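Local coordinates for gene product PA4716 (Pseudomonas aeruginosa, PDB 1U0K), which is of unknown function but probably acts as an isomerase, perhaps an epimerase, at residues 230-235 with 242-247; 196-201 with 226-231. One frame throughout, in Å; residues are numbered along the deposited sequence.

In the fold
From the N terminus, strand 196-201 comes first, and interaction 2 closes the 24 residues between it and segment 226-231, which include strand 206-208 and the start of helix 222-234. Interaction 1 then closes the turn that joins the end of this helix to strand 244-248, with six residues (236-241) between the segments. The two closures follow one another rather than nest, overlapping at A230 and Y231. Their centres lie about 9 Å apart, and V228 CG1 touches L246 CD1 at 3.5 Å, so the packing runs on from one contact into the other. Together they set strands 196-201 and 244-248 around one buried helix, consistent with the helix-in-a-barrel domain of the diaminopimelate epimerase-like fold.

Interaction 1 of 2, residues 230-235 with 242-247; sequences AYLVEY and EPFVLH
The backbone hydrogen bond from E234 N to A230 O (2.9 Å) closes the helical turn that presents L232 and V233 to F244 and L246 on the strand. The next bond, from Y235 N to Y231 O, completes the last turn before Y235 leaves helical geometry. Across the interface itself the contact is purely apolar.

At its centre is the CD1 methyl of L232. L232 CD1 lies 3.9 Å from both F244 CE1 and L246 CD2, while F244 CE1 and L246 CD2 are themselves about 3.9 Å apart, so the three carbons form a nearly equilateral triangle. F244 and L246 alternate with V245 along the strand and therefore send their side chains to the same side, toward the helix. The phenyl group is brought there by a chi1 of 64°, which tucks CG between the backbone N and the carbonyl carbon of F244. Farther round the same ring, F244 CE2 meets V233 CG2 at 4.3 Å, a looser contact; both aliphatic groups approach the ring obliquely. The L232 and L246 side chains run past each other in opposite directions, meeting through one methyl of each.

The ring also receives E242 O in its plane at the edge, and its CZ side reaches A229 one turn back on the helix. In the neighbouring antiparallel strand 256-262, V260 touches F244 and L246 and bonds to F244 through the backbone. V233 touches V262 of that strand.

All four touching residues are buried. Between these two segments the contact rests on carbon-to-carbon fit, which imposes shape and little directional preference, while polar bonds to other parts of the fold help to place the helix and the strand.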
ATOM      1  N   ALA A 230      17.882  -4.399 -22.507  1.00 19.80           N
ATOM      2  CA  ALA A 230      18.844  -3.717 -23.373  1.00 20.02           C
ATOM      3  C   ALA A 230      20.265  -3.914 -22.859  1.00 20.27           C
ATOM      4  O   ALA A 230      21.196  -4.042 -23.653  1.00 20.52           O
ATOM      5  CB  ALA A 230      18.529  -2.241 -23.475  1.00 19.93           C
ATOM      6  N   TYR A 231      20.414  -3.942 -21.537  1.00 19.84           N
ATOM      7  CA  TYR A 231      21.704  -4.158 -20.887  1.00 20.00           C
ATOM      8  C   TYR A 231      22.232  -5.553 -21.177  1.00 20.62           C
ATOM      9  O   TYR A 231      23.384  -5.715 -21.586  1.00 20.32           O
ATOM     10  CB  TYR A 231      21.578  -3.977 -19.369  1.00 19.80           C
ATOM     11  CG  TYR A 231      22.867  -4.209 -18.599  1.00 19.05           C
ATOM     12  CD1 TYR A 231      23.696  -3.148 -18.264  1.00 18.65           C
ATOM     13  CD2 TYR A 231      23.238  -5.483 -18.198  1.00 18.66           C
ATOM     14  CE1 TYR A 231      24.876  -3.354 -17.567  1.00 19.84           C
ATOM     15  CE2 TYR A 231      24.419  -5.704 -17.500  1.00 20.15           C
ATOM     16  CZ  TYR A 231      25.229  -4.635 -17.194  1.00 20.76           C
ATOM     17  OH  TYR A 231      26.398  -4.866 -16.493  1.00 22.17           O
ATOM     18  N   LEU A 232      21.395  -6.560 -20.946  1.00 21.07           N
ATOM     19  CA  LEU A 232      21.783  -7.948 -21.163  1.00 22.04           C
ATOM     20  C   LEU A 232      22.210  -8.172 -22.615  1.00 22.88           C
ATOM     21  O   LEU A 232      23.207  -8.827 -22.871  1.00 22.95           O
ATOM     22  CB  LEU A 232      20.657  -8.907 -20.762  1.00 22.15           C
ATOM     23  CG  LEU A 232      20.315  -8.945 -19.265  1.00 22.38           C
ATOM     24  CD1 LEU A 232      19.030  -9.702 -19.018  1.00 23.37           C
ATOM     25  CD2 LEU A 232      21.447  -9.569 -18.453  1.00 23.16           C
ATOM     26  N   VAL A 233      21.486  -7.580 -23.555  1.00 23.86           N
ATOM     27  CA  VAL A 233      21.803  -7.718 -24.974  1.00 24.59           C
ATOM     28  C   VAL A 233      23.081  -6.945 -25.346  1.00 25.29           C
ATOM     29  O   VAL A 233      23.890  -7.420 -26.147  1.00 25.18           O
ATOM     30  CB  VAL A 233      20.583  -7.290 -25.831  1.00 24.75           C
ATOM     31  CG1 VAL A 233      20.948  -7.101 -27.287  1.00 25.35           C
ATOM     32  CG2 VAL A 233      19.486  -8.330 -25.695  1.00 24.43           C
ATOM     33  N   GLU A 234      23.262  -5.769 -24.754  1.00 26.11           N
ATOM     34  CA  GLU A 234      24.427  -4.919 -25.015  1.00 26.91           C
ATOM     35  C   GLU A 234      25.734  -5.598 -24.582  1.00 27.09           C
ATOM     36  O   GLU A 234      26.760  -5.475 -25.262  1.00 26.94           O
ATOM     37  CB  GLU A 234      24.260  -3.569 -24.300  1.00 27.54           C
ATOM     38  CG  GLU A 234      25.471  -2.642 -24.329  1.00 29.40           C
ATOM     39  CD  GLU A 234      25.897  -2.267 -25.733  1.00 33.26           C
ATOM     40  OE1 GLU A 234      25.062  -1.727 -26.492  1.00 35.12           O
ATOM     41  OE2 GLU A 234      27.078  -2.510 -26.075  1.00 36.68           O
ATOM     42  N   TYR A 235      25.683  -6.327 -23.472  1.00 26.91           N
ATOM     43  CA  TYR A 235      26.871  -6.955 -22.895  1.00 27.06           C
ATOM     44  C   TYR A 235      26.955  -8.446 -23.245  1.00 27.34           C
ATOM     45  O   TYR A 235      27.698  -9.199 -22.615  1.00 27.42           O
ATOM     46  CB  TYR A 235      26.923  -6.691 -21.378  1.00 26.79           C
ATOM     47  CG  TYR A 235      27.231  -5.239 -21.089  1.00 26.22           C
ATOM     48  CD1 TYR A 235      26.218  -4.330 -20.802  1.00 25.06           C
ATOM     49  CD2 TYR A 235      28.541  -4.759 -21.161  1.00 25.52           C
ATOM     50  CE1 TYR A 235      26.498  -2.992 -20.571  1.00 24.84           C
ATOM     51  CE2 TYR A 235      28.831  -3.424 -20.930  1.00 25.61           C
ATOM     52  CZ  TYR A 235      27.811  -2.544 -20.635  1.00 25.22           C
ATOM     53  OH  TYR A 235      28.100  -1.221 -20.404  1.00 25.13           O
ATOM     54  N   GLU A 242      15.461 -12.259 -30.095  1.00 33.18           N
ATOM     55  CA  GLU A 242      14.850 -13.464 -29.541  1.00 33.03           C
ATOM     56  C   GLU A 242      14.051 -13.133 -28.285  1.00 32.23           C
ATOM     57  O   GLU A 242      14.448 -12.264 -27.503  1.00 31.87           O
ATOM     58  CB  GLU A 242      15.925 -14.511 -29.234  1.00 33.49           C
ATOM     59  CG  GLU A 242      16.944 -14.664 -30.356  1.00 35.64           C
ATOM     60  CD  GLU A 242      17.592 -16.033 -30.387  1.00 38.25           C
ATOM     61  OE1 GLU A 242      18.154 -16.446 -29.349  1.00 40.65           O
ATOM     62  OE2 GLU A 242      17.542 -16.690 -31.451  1.00 41.11           O
ATOM     63  N   PRO A 243      12.919 -13.814 -28.096  1.00 31.04           N
ATOM     64  CA  PRO A 243      12.117 -13.627 -26.884  1.00 30.27           C
ATOM     65  C   PRO A 243      12.785 -14.271 -25.684  1.00 29.09           C
ATOM     66  O   PRO A 243      13.196 -15.430 -25.752  1.00 29.54           O
ATOM     67  CB  PRO A 243      10.798 -14.343 -27.213  1.00 30.25           C
ATOM     68  CG  PRO A 243      11.143 -15.350 -28.266  1.00 30.81           C
ATOM     69  CD  PRO A 243      12.310 -14.793 -29.016  1.00 31.13           C
ATOM     70  N   PHE A 244      12.921 -13.516 -24.601  1.00 27.66           N
ATOM     71  CA  PHE A 244      13.310 -14.111 -23.338  1.00 26.42           C
ATOM     72  C   PHE A 244      12.531 -13.494 -22.194  1.00 26.11           C
ATOM     73  O   PHE A 244      11.766 -12.551 -22.394  1.00 26.31           O
ATOM     74  CB  PHE A 244      14.835 -14.054 -23.124  1.00 25.97           C
ATOM     75  CG  PHE A 244      15.419 -12.663 -23.009  1.00 24.06           C
ATOM     76  CD1 PHE A 244      15.812 -12.167 -21.770  1.00 22.57           C
ATOM     77  CD2 PHE A 244      15.658 -11.892 -24.136  1.00 22.71           C
ATOM     78  CE1 PHE A 244      16.396 -10.912 -21.659  1.00 21.13           C
ATOM     79  CE2 PHE A 244      16.238 -10.630 -24.030  1.00 21.23           C
ATOM     80  CZ  PHE A 244      16.609 -10.145 -22.785  1.00 21.27           C
ATOM     81  N   VAL A 245      12.693 -14.063 -21.010  1.00 25.46           N
ATOM     82  CA  VAL A 245      11.916 -13.629 -19.861  1.00 25.26           C
ATOM     83  C   VAL A 245      12.806 -13.150 -18.719  1.00 24.30           C
ATOM     84  O   VAL A 245      13.888 -13.695 -18.468  1.00 23.72           O
ATOM     85  CB  VAL A 245      10.871 -14.712 -19.395  1.00 25.57           C
ATOM     86  CG1 VAL A 245      10.505 -15.670 -20.525  1.00 26.45           C
ATOM     87  CG2 VAL A 245      11.323 -15.467 -18.180  1.00 27.02           C
ATOM     88  N   LEU A 246      12.347 -12.089 -18.065  1.00 23.21           N
ATOM     89  CA  LEU A 246      12.904 -11.633 -16.807  1.00 22.60           C
ATOM     90  C   LEU A 246      11.988 -12.073 -15.678  1.00 22.39           C
ATOM     91  O   LEU A 246      10.776 -12.252 -15.865  1.00 21.99           O
ATOM     92  CB  LEU A 246      13.039 -10.114 -16.792  1.00 22.57           C
ATOM     93  CG  LEU A 246      13.853  -9.472 -17.906  1.00 23.39           C
ATOM     94  CD1 LEU A 246      13.942  -7.977 -17.665  1.00 24.17           C
ATOM     95  CD2 LEU A 246      15.254 -10.100 -18.008  1.00 24.00           C
ATOM     96  N   HIS A 247      12.574 -12.261 -14.505  1.00 21.77           N
ATOM     97  CA  HIS A 247      11.836 -12.738 -13.346  1.00 21.62           C
ATOM     98  C   HIS A 247      11.892 -11.680 -12.265  1.00 21.37           C
ATOM     99  O   HIS A 247      12.925 -11.062 -12.048  1.00 20.84           O
ATOM    100  CB  HIS A 247      12.417 -14.061 -12.822  1.00 21.92           C
ATOM    101  CG  HIS A 247      12.602 -15.092 -13.887  1.00 23.28           C
ATOM    102  ND1 HIS A 247      11.555 -15.817 -14.414  1.00 24.76           N
ATOM    103  CD2 HIS A 247      13.712 -15.501 -14.544  1.00 24.83           C
ATOM    104  CE1 HIS A 247      12.014 -16.634 -15.344  1.00 25.83           C
ATOM    105  NE2 HIS A 247      13.319 -16.459 -15.448  1.00 26.33           N
TER

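Interaction 2 of 2, residues 196-201 with 226-231; sequences FVYLLD and GPVAAY
V228 meets strand 196-201 with both of its methyls, one for each inward-facing side chain: CG2 touches Y198 and CG1 touches L200. The valine chi1 of 165° sets CG1 anti to the backbone N and leaves CG2 anti to the carbonyl carbon, which splays the branches between the two partners. V228 CG2 lies 3.6 Å from Y198 CE2 and 3.7 Å from Y198 CD2, contacting one side of the ring obliquely as the two side chains cross at about a right angle. The phenol points on past the valine, and its OH is hydrogen-bonded to Q248 OE1, so the far end of the tyrosine is fixed by a polar partner at the end of strand 244-248.

L200 reaches V228 tip to tip. With chi1 at -178° and chi2 at 62°, L200 CD1 comes within 3.7 Å of V228 CG1, and L200 CD2 approaches Y231 CD2 obliquely at 4.3 Å. The Y231 hydroxyl is held by P156 O.

The Y198 side chain is about 11 Å from that of E48, the predicted active-site residue. Within its sheet, strand 196-201 pairs in parallel with strand 166-170, whose L168 and P170 also touch Y231, and antiparallel with strand 206-208; P227 and A230 of the helix touch strand 117-129, at Q124 and at A127 and F129 respectively.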
ATOM      1  N   PHE A 196      16.393   5.422  -9.592  1.00 20.41           N
ATOM      2  CA  PHE A 196      16.272   4.243  -8.728  1.00 19.82           C
ATOM      3  C   PHE A 196      17.364   3.224  -9.008  1.00 19.53           C
ATOM      4  O   PHE A 196      17.943   3.220 -10.091  1.00 18.70           O
ATOM      5  CB  PHE A 196      14.943   3.543  -8.965  1.00 19.92           C
ATOM      6  CG  PHE A 196      13.751   4.369  -8.587  1.00 20.70           C
ATOM      7  CD1 PHE A 196      13.030   5.052  -9.556  1.00 21.82           C
ATOM      8  CD2 PHE A 196      13.377   4.486  -7.255  1.00 21.95           C
ATOM      9  CE1 PHE A 196      11.937   5.823  -9.200  1.00 22.66           C
ATOM     10  CE2 PHE A 196      12.282   5.256  -6.897  1.00 22.04           C
ATOM     11  CZ  PHE A 196      11.571   5.927  -7.867  1.00 21.25           C
ATOM     12  N   VAL A 197      17.603   2.354  -8.032  1.00 19.37           N
ATOM     13  CA  VAL A 197      18.510   1.214  -8.170  1.00 19.38           C
ATOM     14  C   VAL A 197      17.691  -0.041  -8.474  1.00 19.15           C
ATOM     15  O   VAL A 197      16.647  -0.287  -7.848  1.00 18.66           O
ATOM     16  CB  VAL A 197      19.314   0.953  -6.873  1.00 20.06           C
ATOM     17  CG1 VAL A 197      20.140  -0.332  -6.997  1.00 20.30           C
ATOM     18  CG2 VAL A 197      20.224   2.117  -6.548  1.00 20.34           C
ATOM     19  N   TYR A 198      18.172  -0.832  -9.432  1.00 18.68           N
ATOM     20  CA  TYR A 198      17.609  -2.140  -9.741  1.00 18.56           C
ATOM     21  C   TYR A 198      18.719  -3.191  -9.577  1.00 18.75           C
ATOM     22  O   TYR A 198      19.687  -3.199 -10.334  1.00 18.51           O
ATOM     23  CB  TYR A 198      17.045  -2.156 -11.166  1.00 18.23           C
ATOM     24  CG  TYR A 198      16.158  -3.339 -11.474  1.00 18.58           C
ATOM     25  CD1 TYR A 198      14.791  -3.289 -11.242  1.00 18.66           C
ATOM     26  CD2 TYR A 198      16.683  -4.508 -12.008  1.00 18.21           C
ATOM     27  CE1 TYR A 198      13.964  -4.374 -11.530  1.00 18.87           C
ATOM     28  CE2 TYR A 198      15.869  -5.603 -12.300  1.00 18.65           C
ATOM     29  CZ  TYR A 198      14.507  -5.536 -12.053  1.00 19.32           C
ATOM     30  OH  TYR A 198      13.706  -6.630 -12.338  1.00 20.50           O
ATOM     31  N   LEU A 199      18.586  -4.041  -8.567  1.00 19.30           N
ATOM     32  CA  LEU A 199      19.539  -5.135  -8.349  1.00 20.13           C
ATOM     33  C   LEU A 199      19.275  -6.238  -9.356  1.00 20.63           C
ATOM     34  O   LEU A 199      18.130  -6.636  -9.546  1.00 20.54           O
ATOM     35  CB  LEU A 199      19.425  -5.699  -6.935  1.00 20.30           C
ATOM     36  CG  LEU A 199      19.561  -4.729  -5.759  1.00 21.17           C
ATOM     37  CD1 LEU A 199      19.540  -5.489  -4.444  1.00 22.25           C
ATOM     38  CD2 LEU A 199      20.824  -3.897  -5.878  1.00 21.60           C
ATOM     39  N   LEU A 200      20.338  -6.744  -9.979  1.00 21.45           N
ATOM     40  CA  LEU A 200      20.206  -7.632 -11.131  1.00 22.00           C
ATOM     41  C   LEU A 200      21.146  -8.834 -11.048  1.00 23.00           C
ATOM     42  O   LEU A 200      22.351  -8.668 -11.041  1.00 22.96           O
ATOM     43  CB  LEU A 200      20.499  -6.861 -12.415  1.00 21.87           C
ATOM     44  CG  LEU A 200      20.376  -7.604 -13.749  1.00 21.50           C
ATOM     45  CD1 LEU A 200      18.958  -8.094 -13.955  1.00 21.38           C
ATOM     46  CD2 LEU A 200      20.798  -6.700 -14.888  1.00 21.37           C
ATOM     47  N   ASP A 201      20.565 -10.026 -10.986  1.00 24.10           N
ATOM     48  CA  ASP A 201      21.280 -11.274 -11.256  1.00 25.10           C
ATOM     49  C   ASP A 201      21.221 -11.535 -12.766  1.00 25.74           C
ATOM     50  O   ASP A 201      20.189 -11.950 -13.283  1.00 25.35           O
ATOM     51  CB  ASP A 201      20.634 -12.408 -10.457  1.00 25.25           C
ATOM     52  CG  ASP A 201      21.132 -13.785 -10.865  1.00 26.34           C
ATOM     53  OD1 ASP A 201      22.211 -13.876 -11.483  1.00 29.04           O
ATOM     54  OD2 ASP A 201      20.494 -14.822 -10.607  1.00 28.44           O
ATOM     55  N   GLY A 226      12.714  -2.917 -19.584  1.00 18.66           N
ATOM     56  CA  GLY A 226      13.293  -2.460 -20.831  1.00 18.54           C
ATOM     57  C   GLY A 226      14.795  -2.273 -20.707  1.00 18.72           C
ATOM     58  O   GLY A 226      15.546  -2.934 -21.419  1.00 18.25           O
ATOM     59  N   PRO A 227      15.231  -1.372 -19.829  1.00 18.68           N
ATOM     60  CA  PRO A 227      16.660  -1.168 -19.560  1.00 18.55           C
ATOM     61  C   PRO A 227      17.420  -2.450 -19.279  1.00 18.66           C
ATOM     62  O   PRO A 227      18.533  -2.603 -19.786  1.00 18.73           O
ATOM     63  CB  PRO A 227      16.647  -0.269 -18.326  1.00 18.51           C
ATOM     64  CG  PRO A 227      15.398   0.533 -18.495  1.00 18.70           C
ATOM     65  CD  PRO A 227      14.401  -0.421 -19.067  1.00 18.65           C
ATOM     66  N   VAL A 228      16.845  -3.347 -18.487  1.00 18.51           N
ATOM     67  CA  VAL A 228      17.505  -4.603 -18.154  1.00 18.85           C
ATOM     68  C   VAL A 228      17.722  -5.423 -19.420  1.00 19.53           C
ATOM     69  O   VAL A 228      18.821  -5.944 -19.639  1.00 19.37           O
ATOM     70  CB  VAL A 228      16.712  -5.431 -17.097  1.00 18.84           C
ATOM     71  CG1 VAL A 228      17.194  -6.874 -17.031  1.00 18.72           C
ATOM     72  CG2 VAL A 228      16.838  -4.789 -15.718  1.00 19.05           C
ATOM     73  N   ALA A 229      16.685  -5.536 -20.245  1.00 19.65           N
ATOM     74  CA  ALA A 229      16.768  -6.296 -21.487  1.00 19.90           C
ATOM     75  C   ALA A 229      17.841  -5.726 -22.391  1.00 20.05           C
ATOM     76  O   ALA A 229      18.615  -6.484 -22.971  1.00 20.43           O
ATOM     77  CB  ALA A 229      15.430  -6.298 -22.209  1.00 19.77           C
ATOM     78  N   ALA A 230      17.882  -4.399 -22.507  1.00 19.80           N
ATOM     79  CA  ALA A 230      18.844  -3.717 -23.373  1.00 20.02           C
ATOM     80  C   ALA A 230      20.265  -3.914 -22.859  1.00 20.27           C
ATOM     81  O   ALA A 230      21.196  -4.042 -23.653  1.00 20.52           O
ATOM     82  CB  ALA A 230      18.529  -2.241 -23.475  1.00 19.93           C
ATOM     83  N   TYR A 231      20.414  -3.942 -21.537  1.00 19.84           N
ATOM     84  CA  TYR A 231      21.704  -4.158 -20.887  1.00 20.00           C
ATOM     85  C   TYR A 231      22.232  -5.553 -21.177  1.00 20.62           C
ATOM     86  O   TYR A 231      23.384  -5.715 -21.586  1.00 20.32           O
ATOM     87  CB  TYR A 231      21.578  -3.977 -19.369  1.00 19.80           C
ATOM     88  CG  TYR A 231      22.867  -4.209 -18.599  1.00 19.05           C
ATOM     89  CD1 TYR A 231      23.696  -3.148 -18.264  1.00 18.65           C
ATOM     90  CD2 TYR A 231      23.238  -5.483 -18.198  1.00 18.66           C
ATOM     91  CE1 TYR A 231      24.876  -3.354 -17.567  1.00 19.84           C
ATOM     92  CE2 TYR A 231      24.419  -5.704 -17.500  1.00 20.15           C
ATOM     93  CZ  TYR A 231      25.229  -4.635 -17.194  1.00 20.76           C
ATOM     94  OH  TYR A 231      26.398  -4.866 -16.493  1.00 22.17           O
TER